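Local coordinates for outer membrane lipoprotein carrier protein LolA (Thermus thermophilus, PDB 2YZY) that is of unestablished function but probably carries lipoproteins or similar lipidic ligands to the outer membrane, at residues 66-71 / 75-80; 125-130 / 156-161. All blocks are in the same frame, centred on the assembly; numbering follows the deposited sequence.

Contact 1 (66-71 / 75-80)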
ATOM      1  N   ASN A  66      13.268   4.242  -6.671  1.00  7.11           N
ATOM      2  CA  ASN A  66      12.080   4.392  -7.509  1.00  6.37           C
ATOM      3  C   ASN A  66      10.941   4.956  -6.680  1.00  6.63           C
ATOM      4  O   ASN A  66      10.950   4.880  -5.454  1.00  7.88           O
ATOM      5  CB  ASN A  66      11.594   3.037  -8.037  1.00  7.13           C
ATOM      6  CG  ASN A  66      12.526   2.423  -9.052  1.00  5.94           C
ATOM      7  OD1 ASN A  66      13.651   2.883  -9.244  1.00  8.21           O
ATOM      8  ND2 ASN A  66      12.063   1.354  -9.702  1.00  9.91           N
ATOM      9  N   PHE A  67       9.958   5.537  -7.355  1.00  7.49           N
ATOM     10  CA  PHE A  67       8.781   6.011  -6.654  1.00  8.01           C
ATOM     11  C   PHE A  67       7.617   6.043  -7.621  1.00  7.92           C
ATOM     12  O   PHE A  67       7.801   6.076  -8.845  1.00  8.54           O
ATOM     13  CB  PHE A  67       9.013   7.384  -5.979  1.00  7.84           C
ATOM     14  CG  PHE A  67       9.199   8.536  -6.929  1.00  8.66           C
ATOM     15  CD1 PHE A  67       8.101   9.156  -7.528  1.00  7.75           C
ATOM     16  CD2 PHE A  67      10.472   9.034  -7.184  1.00  9.17           C
ATOM     17  CE1 PHE A  67       8.275  10.259  -8.364  1.00  8.12           C
ATOM     18  CE2 PHE A  67      10.657  10.139  -8.021  1.00  8.95           C
ATOM     19  CZ  PHE A  67       9.553  10.752  -8.611  1.00  7.80           C
ATOM     20  N   THR A  68       6.419   5.978  -7.062  1.00  7.70           N
ATOM     21  CA  THR A  68       5.201   6.001  -7.850  1.00  8.21           C
ATOM     22  C   THR A  68       4.294   7.087  -7.304  1.00  9.22           C
ATOM     23  O   THR A  68       4.108   7.201  -6.093  1.00 10.14           O
ATOM     24  CB  THR A  68       4.454   4.660  -7.754  1.00  9.01           C
ATOM     25  OG1 THR A  68       5.289   3.612  -8.253  1.00 12.02           O
ATOM     26  CG2 THR A  68       3.164   4.709  -8.563  1.00 11.12           C
ATOM     27  N   VAL A  69       3.746   7.903  -8.195  1.00  9.42           N
ATOM     28  CA  VAL A  69       2.828   8.952  -7.780  1.00 10.80           C
ATOM     29  C   VAL A  69       1.498   8.635  -8.448  1.00 12.10           C
ATOM     30  O   VAL A  69       1.436   8.437  -9.662  1.00 13.00           O
ATOM     31  CB  VAL A  69       3.297  10.350  -8.223  1.00 10.31           C
ATOM     32  CG1 VAL A  69       2.260  11.398  -7.810  1.00 14.57           C
ATOM     33  CG2 VAL A  69       4.633  10.673  -7.582  1.00 12.61           C
ATOM     34  N   ILE A  70       0.440   8.558  -7.651  1.00 13.35           N
ATOM     35  CA  ILE A  70      -0.871   8.255  -8.201  1.00 17.86           C
ATOM     36  C   ILE A  70      -1.826   9.416  -7.982  1.00 19.61           C
ATOM     37  O   ILE A  70      -1.899   9.984  -6.892  1.00 18.92           O
ATOM     38  CB  ILE A  70      -1.471   6.982  -7.560  1.00 19.73           C
ATOM     39  CG1 ILE A  70      -0.524   5.799  -7.772  1.00 21.52           C
ATOM     40  CG2 ILE A  70      -2.830   6.673  -8.185  1.00 21.83           C
ATOM     41  CD1 ILE A  70      -0.930   4.548  -7.033  1.00 24.88           C
ATOM     42  N   THR A  71      -2.540   9.777  -9.040  1.00 21.18           N
ATOM     43  CA  THR A  71      -3.520  10.850  -8.979  1.00 25.26           C
ATOM     44  C   THR A  71      -4.800  10.273  -9.561  1.00 27.49           C
ATOM     45  O   THR A  71      -4.812   9.135 -10.030  1.00 27.88           O
ATOM     46  CB  THR A  71      -3.091  12.069  -9.819  1.00 25.04           C
ATOM     47  OG1 THR A  71      -3.041  11.704 -11.204  1.00 25.29           O
ATOM     48  CG2 THR A  71      -1.720  12.561  -9.381  1.00 24.37           C
ATOM     49  N   VAL A  75      -0.844   8.107 -13.479  1.00 20.33           N
ATOM     50  CA  VAL A  75       0.139   7.464 -12.622  1.00 17.43           C
ATOM     51  C   VAL A  75       1.549   7.737 -13.128  1.00 15.99           C
ATOM     52  O   VAL A  75       1.816   7.629 -14.323  1.00 14.55           O
ATOM     53  CB  VAL A  75      -0.081   5.933 -12.592  1.00 17.02           C
ATOM     54  CG1 VAL A  75       1.042   5.254 -11.820  1.00 17.59           C
ATOM     55  CG2 VAL A  75      -1.428   5.615 -11.959  1.00 19.92           C
ATOM     56  N   TRP A  76       2.443   8.103 -12.215  1.00 11.99           N
ATOM     57  CA  TRP A  76       3.834   8.349 -12.568  1.00 12.87           C
ATOM     58  C   TRP A  76       4.680   7.256 -11.938  1.00 11.86           C
ATOM     59  O   TRP A  76       4.541   6.966 -10.752  1.00 12.84           O
ATOM     60  CB  TRP A  76       4.347   9.680 -12.007  1.00 13.38           C
ATOM     61  CG  TRP A  76       3.714  10.927 -12.532  1.00 18.23           C
ATOM     62  CD1 TRP A  76       2.881  11.046 -13.605  1.00 19.66           C
ATOM     63  CD2 TRP A  76       3.891  12.248 -12.008  1.00 21.08           C
ATOM     64  NE1 TRP A  76       2.527  12.366 -13.784  1.00 22.62           N
ATOM     65  CE2 TRP A  76       3.132  13.124 -12.816  1.00 22.72           C
ATOM     66  CE3 TRP A  76       4.617  12.777 -10.933  1.00 23.64           C
ATOM     67  CZ2 TRP A  76       3.079  14.504 -12.582  1.00 25.02           C
ATOM     68  CZ3 TRP A  76       4.563  14.151 -10.699  1.00 24.64           C
ATOM     69  CH2 TRP A  76       3.798  14.997 -11.523  1.00 25.54           C
ATOM     70  N   ASN A  77       5.556   6.648 -12.725  1.00 10.13           N
ATOM     71  CA  ASN A  77       6.448   5.640 -12.180  1.00 10.12           C
ATOM     72  C   ASN A  77       7.867   6.056 -12.511  1.00  9.65           C
ATOM     73  O   ASN A  77       8.275   6.037 -13.671  1.00 10.29           O
ATOM     74  CB  ASN A  77       6.146   4.260 -12.767  1.00 11.43           C
ATOM     75  CG  ASN A  77       5.022   3.559 -12.037  1.00 15.84           C
ATOM     76  OD1 ASN A  77       5.185   3.132 -10.892  1.00 17.29           O
ATOM     77  ND2 ASN A  77       3.870   3.447 -12.685  1.00 20.35           N
ATOM     78  N   TYR A  78       8.608   6.469 -11.489  1.00  7.34           N
ATOM     79  CA  TYR A  78       9.986   6.879 -11.691  1.00  8.12           C
ATOM     80  C   TYR A  78      10.910   5.693 -11.453  1.00  7.74           C
ATOM     81  O   TYR A  78      10.844   5.030 -10.410  1.00  8.67           O
ATOM     82  CB  TYR A  78      10.365   8.028 -10.751  1.00  8.26           C
ATOM     83  CG  TYR A  78      11.787   8.500 -10.968  1.00  8.75           C
ATOM     84  CD1 TYR A  78      12.155   9.120 -12.166  1.00  8.72           C
ATOM     85  CD2 TYR A  78      12.782   8.275 -10.012  1.00  9.27           C
ATOM     86  CE1 TYR A  78      13.472   9.494 -12.412  1.00  8.14           C
ATOM     87  CE2 TYR A  78      14.107   8.649 -10.250  1.00  8.35           C
ATOM     88  CZ  TYR A  78      14.444   9.257 -11.453  1.00  9.54           C
ATOM     89  OH  TYR A  78      15.751   9.614 -11.711  1.00 10.35           O
ATOM     90  N   LEU A  79      11.756   5.423 -12.440  1.00  6.95           N
ATOM     91  CA  LEU A  79      12.714   4.324 -12.370  1.00  8.01           C
ATOM     92  C   LEU A  79      14.070   4.992 -12.172  1.00  8.34           C
ATOM     93  O   LEU A  79      14.633   5.576 -13.096  1.00  8.78           O
ATOM     94  CB  LEU A  79      12.673   3.521 -13.672  1.00  9.88           C
ATOM     95  CG  LEU A  79      11.265   3.074 -14.078  1.00 11.25           C
ATOM     96  CD1 LEU A  79      11.323   2.339 -15.416  1.00 11.80           C
ATOM     97  CD2 LEU A  79      10.668   2.181 -12.987  1.00 12.65           C
ATOM     98  N   TYR A  80      14.588   4.890 -10.956  1.00  6.93           N
ATOM     99  CA  TYR A  80      15.838   5.535 -10.586  1.00  8.21           C
ATOM    100  C   TYR A  80      17.068   5.210 -11.428  1.00  7.12           C
ATOM    101  O   TYR A  80      17.729   6.114 -11.934  1.00  7.82           O
ATOM    102  CB  TYR A  80      16.142   5.239  -9.116  1.00  7.13           C
ATOM    103  CG  TYR A  80      17.309   6.032  -8.566  1.00  8.67           C
ATOM    104  CD1 TYR A  80      17.123   7.299  -8.008  1.00  8.23           C
ATOM    105  CD2 TYR A  80      18.601   5.520  -8.621  1.00  8.73           C
ATOM    106  CE1 TYR A  80      18.200   8.033  -7.517  1.00  9.68           C
ATOM    107  CE2 TYR A  80      19.681   6.244  -8.136  1.00 10.36           C
ATOM    108  CZ  TYR A  80      19.477   7.498  -7.586  1.00  8.40           C
ATOM    109  OH  TYR A  80      20.556   8.207  -7.111  1.00 11.56           O
TER
HETATM  110  O   HOH W   1       8.263   3.120  -9.867  1.00 17.71           O
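With CG anti to its own carbonyl carbon (chi1 -69°), Asn66 swings its amide across to the far end of 75-80, where OD1 accepts the backbone N-H of Tyr80 at 2.8 Å. The donor sits above the carbonyl plane of the amide rather than on a lone pair. Phe67 places CG between its backbone N and carbonyl carbon (chi1 68°), and this folds the phenyl ring over the side chain of its strand partner Tyr78. Tyr78 CB lies over the middle of that ring, 3.5 Å from the Phe67 centroid, a CH-pi contact; the two rings run nearly parallel but are slid apart and barely overlap. The Tyr78 hydroxyl is held by Asn83, and Arg54 makes a cation-pi contact with Phe67. On the same face Val69 lies alongside Trp76, its CB 3.9 Å from Trp76 CE3. The reverse face carries Thr68 beside Asn77, where Thr68 OG1 donates to Asn77 OD1 at 2.7 Å, and Ile70 beside Val75. Between the faces run reciprocal backbone bonds, Phe67 with Tyr78 and Val69 with Trp76, the latter nearly straight at 173° for Trp76 N to Val69 O. A leucine in place of Asn66 would probably leave the Tyr80 N-H without this acceptor and the chain beyond the strand freer to move. The hairpin thus divides its chemistry: aromatic and apolar groups cover one face, a hydroxyl-amide bond and small aliphatic contacts occupy the other, and a side-chain carbonyl takes over the backbone's bonding role where the strand pairing ends.

Contact 2 (125-130 / 156-161); sequences LPEGMA and RPLRFV
Leu125, whose side chain meets Leu158 across the contact, receives Gly128 N on its carbonyl O at 2.7 Å, the bond that closes a type I turn. The return bond from Leu125 N to Gly128 O at 2.9 Å makes it a two-residue hairpin, and the pair fixes Pro126 and Glu127 at the tip. Gly128 suits its place, since at its backbone angles a CB would press against the carbonyl O of Glu127.

Across the contact itself no hydrogen bond forms, and the meeting is mainly between aliphatic groups. Leu158 turns CG anti to its carbonyl carbon (chi1 -68°) and sends both methyls toward the turn. CD1 comes within 3.6 Å of Leu125 CD1 as the two side chains slide past one another in opposite directions, and the same methyl approaches Ala130 CB at 4.2 Å. CD2 instead meets the aliphatic part of Glu127, whose CG is 3.8 Å away. The Glu127 chain bends at chi2 (63°), which sets its carboxylate beside the leucine: OE1 passes 3.9 Å from Leu158 CD1. Arg156 NH2 stays 6.5 Å from Glu127 OE2, so any attraction between these charges is likely to be modest.

Leu151 of the intervening strand 145-151 also packs on Leu158. The backbone of that strand binds both Leu158 and Arg159 through Tyr149, and the psi of Leu158 (-27°) departs from extended geometry, consistent with a beta bulge. A two-residue hairpin turn brought over a strand two places away is in keeping with the strongly curved antiparallel sheet of the LolA-like fold.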
ATOM      1  N   LEU A 125      -2.354  -8.832  17.582  1.00 26.70           N
ATOM      2  CA  LEU A 125      -1.108  -8.539  16.892  1.00 28.22           C
ATOM      3  C   LEU A 125      -0.294  -7.617  17.791  1.00 29.10           C
ATOM      4  O   LEU A 125      -0.804  -7.107  18.789  1.00 28.56           O
ATOM      5  CB  LEU A 125      -1.391  -7.847  15.554  1.00 27.76           C
ATOM      6  CG  LEU A 125      -2.269  -8.600  14.550  1.00 29.18           C
ATOM      7  CD1 LEU A 125      -2.454  -7.754  13.298  1.00 29.12           C
ATOM      8  CD2 LEU A 125      -1.630  -9.932  14.205  1.00 29.88           C
ATOM      9  N   PRO A 126       0.987  -7.398  17.457  1.00 30.28           N
ATOM     10  CA  PRO A 126       1.832  -6.521  18.272  1.00 31.55           C
ATOM     11  C   PRO A 126       1.191  -5.152  18.501  1.00 31.51           C
ATOM     12  O   PRO A 126       1.273  -4.593  19.595  1.00 32.68           O
ATOM     13  CB  PRO A 126       3.114  -6.433  17.454  1.00 31.39           C
ATOM     14  CG  PRO A 126       3.192  -7.791  16.835  1.00 31.81           C
ATOM     15  CD  PRO A 126       1.768  -8.016  16.372  1.00 31.37           C
ATOM     16  N   GLU A 127       0.548  -4.624  17.463  1.00 30.63           N
ATOM     17  CA  GLU A 127      -0.109  -3.323  17.539  1.00 29.28           C
ATOM     18  C   GLU A 127      -1.385  -3.377  18.378  1.00 28.62           C
ATOM     19  O   GLU A 127      -1.919  -2.343  18.776  1.00 28.61           O
ATOM     20  CB  GLU A 127      -0.459  -2.820  16.134  1.00 30.13           C
ATOM     21  CG  GLU A 127       0.730  -2.600  15.202  1.00 31.89           C
ATOM     22  CD  GLU A 127       1.490  -3.875  14.891  1.00 33.53           C
ATOM     23  OE1 GLU A 127       0.843  -4.913  14.630  1.00 31.33           O
ATOM     24  OE2 GLU A 127       2.738  -3.838  14.895  1.00 36.20           O
ATOM     25  N   GLY A 128      -1.871  -4.588  18.636  1.00 26.14           N
ATOM     26  CA  GLY A 128      -3.082  -4.751  19.418  1.00 24.04           C
ATOM     27  C   GLY A 128      -4.089  -5.647  18.721  1.00 22.00           C
ATOM     28  O   GLY A 128      -3.759  -6.318  17.742  1.00 22.18           O
ATOM     29  N   MET A 129      -5.320  -5.666  19.220  1.00 21.02           N
ATOM     30  CA  MET A 129      -6.354  -6.496  18.618  1.00 20.44           C
ATOM     31  C   MET A 129      -6.664  -6.031  17.203  1.00 19.63           C
ATOM     32  O   MET A 129      -6.790  -4.835  16.941  1.00 18.26           O
ATOM     33  CB  MET A 129      -7.631  -6.471  19.461  1.00 22.65           C
ATOM     34  CG  MET A 129      -7.510  -7.200  20.789  1.00 25.39           C
ATOM     35  SD  MET A 129      -6.876  -8.878  20.588  1.00 29.76           S
ATOM     36  CE  MET A 129      -8.010  -9.528  19.365  1.00 19.80           C
ATOM     37  N   ALA A 130      -6.783  -6.989  16.295  1.00 17.22           N
ATOM     38  CA  ALA A 130      -7.070  -6.683  14.904  1.00 16.54           C
ATOM     39  C   ALA A 130      -8.090  -7.651  14.330  1.00 15.95           C
ATOM     40  O   ALA A 130      -8.267  -8.763  14.835  1.00 18.32           O
ATOM     41  CB  ALA A 130      -5.787  -6.752  14.088  1.00 17.00           C
ATOM     42  N   ARG A 156      -7.155   0.721  10.450  1.00 15.08           N
ATOM     43  CA  ARG A 156      -6.179   0.906   9.384  1.00 13.74           C
ATOM     44  C   ARG A 156      -5.528  -0.449   9.124  1.00 11.99           C
ATOM     45  O   ARG A 156      -5.486  -1.306  10.009  1.00 11.43           O
ATOM     46  CB  ARG A 156      -5.124   1.945   9.785  1.00 13.63           C
ATOM     47  CG  ARG A 156      -4.220   1.554  10.942  1.00 12.98           C
ATOM     48  CD  ARG A 156      -3.404   2.761  11.405  1.00 12.88           C
ATOM     49  NE  ARG A 156      -2.473   2.437  12.483  1.00 15.18           N
ATOM     50  CZ  ARG A 156      -1.345   1.746  12.326  1.00 16.53           C
ATOM     51  NH1 ARG A 156      -0.995   1.299  11.128  1.00 14.47           N
ATOM     52  NH2 ARG A 156      -0.568   1.499  13.374  1.00 19.67           N
ATOM     53  N   PRO A 157      -5.026  -0.667   7.899  1.00 12.40           N
ATOM     54  CA  PRO A 157      -4.388  -1.936   7.544  1.00 11.29           C
ATOM     55  C   PRO A 157      -3.055  -2.153   8.243  1.00 11.57           C
ATOM     56  O   PRO A 157      -2.259  -1.226   8.400  1.00 11.44           O
ATOM     57  CB  PRO A 157      -4.215  -1.837   6.025  1.00 12.20           C
ATOM     58  CG  PRO A 157      -5.195  -0.763   5.610  1.00 17.40           C
ATOM     59  CD  PRO A 157      -5.096   0.224   6.730  1.00 13.84           C
ATOM     60  N   LEU A 158      -2.812  -3.388   8.660  1.00  9.85           N
ATOM     61  CA  LEU A 158      -1.564  -3.719   9.325  1.00  8.35           C
ATOM     62  C   LEU A 158      -0.771  -4.751   8.544  1.00  7.77           C
ATOM     63  O   LEU A 158       0.458  -4.795   8.637  1.00  9.40           O
ATOM     64  CB  LEU A 158      -1.826  -4.282  10.724  1.00 11.53           C
ATOM     65  CG  LEU A 158      -2.395  -3.354  11.792  1.00 11.62           C
ATOM     66  CD1 LEU A 158      -2.649  -4.149  13.067  1.00 14.08           C
ATOM     67  CD2 LEU A 158      -1.415  -2.222  12.052  1.00 13.53           C
ATOM     68  N   ARG A 159      -1.468  -5.574   7.767  1.00  9.40           N
ATOM     69  CA  ARG A 159      -0.794  -6.642   7.042  1.00  9.75           C
ATOM     70  C   ARG A 159      -1.629  -7.221   5.904  1.00 10.44           C
ATOM     71  O   ARG A 159      -2.844  -7.375   6.030  1.00 11.22           O
ATOM     72  CB  ARG A 159      -0.448  -7.752   8.044  1.00 10.10           C
ATOM     73  CG  ARG A 159       0.415  -8.883   7.525  1.00  8.05           C
ATOM     74  CD  ARG A 159       0.582  -9.924   8.620  1.00  8.14           C
ATOM     75  NE  ARG A 159       1.553 -10.957   8.280  1.00  9.11           N
ATOM     76  CZ  ARG A 159       1.815 -12.003   9.058  1.00 10.82           C
ATOM     77  NH1 ARG A 159       1.178 -12.143  10.213  1.00 13.26           N
ATOM     78  NH2 ARG A 159       2.714 -12.904   8.683  1.00 12.03           N
ATOM     79  N   PHE A 160      -0.963  -7.532   4.796  1.00 10.28           N
ATOM     80  CA  PHE A 160      -1.605  -8.122   3.623  1.00 11.02           C
ATOM     81  C   PHE A 160      -0.850  -9.409   3.313  1.00 10.43           C
ATOM     82  O   PHE A 160       0.374  -9.392   3.176  1.00 11.02           O
ATOM     83  CB  PHE A 160      -1.492  -7.197   2.404  1.00 11.37           C
ATOM     84  CG  PHE A 160      -2.128  -5.846   2.589  1.00 14.61           C
ATOM     85  CD1 PHE A 160      -3.331  -5.539   1.961  1.00 14.80           C
ATOM     86  CD2 PHE A 160      -1.501  -4.866   3.353  1.00 15.56           C
ATOM     87  CE1 PHE A 160      -3.900  -4.271   2.088  1.00 16.89           C
ATOM     88  CE2 PHE A 160      -2.063  -3.594   3.487  1.00 17.02           C
ATOM     89  CZ  PHE A 160      -3.263  -3.297   2.853  1.00 15.60           C
ATOM     90  N   VAL A 161      -1.572 -10.519   3.195  1.00 10.41           N
ATOM     91  CA  VAL A 161      -0.942 -11.801   2.894  1.00 11.91           C
ATOM     92  C   VAL A 161      -1.639 -12.449   1.708  1.00 12.12           C
ATOM     93  O   VAL A 161      -2.848 -12.670   1.738  1.00 13.69           O
ATOM     94  CB  VAL A 161      -1.023 -12.777   4.091  1.00 12.69           C
ATOM     95  CG1 VAL A 161      -0.247 -14.043   3.771  1.00 13.51           C
ATOM     96  CG2 VAL A 161      -0.468 -12.124   5.346  1.00 11.43           C
TER

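Both contacts belong to the curved antiparallel architecture of one chain, yet they lie on opposite sides of its centre, their own centres about 27 Å apart. Contact 1 joins adjacent strands of a single hairpin; contact 2 joins a turn to a strand that is not its neighbour, with 25 residues between the two segments. Both mix core and surface: Asn66, Phe67, Val69 and Tyr78 are buried but Tyr80 exposed, Leu158 and Ala130 buried but Glu127 exposed. Direct pairing gives contact 1 a run of backbone bonds, supplemented by amide, hydroxyl and aromatic partners, burying 574 Å². Contact 2 has no hydrogen bond across it and depends on a few methyl and methylene contacts, burying 192 Å².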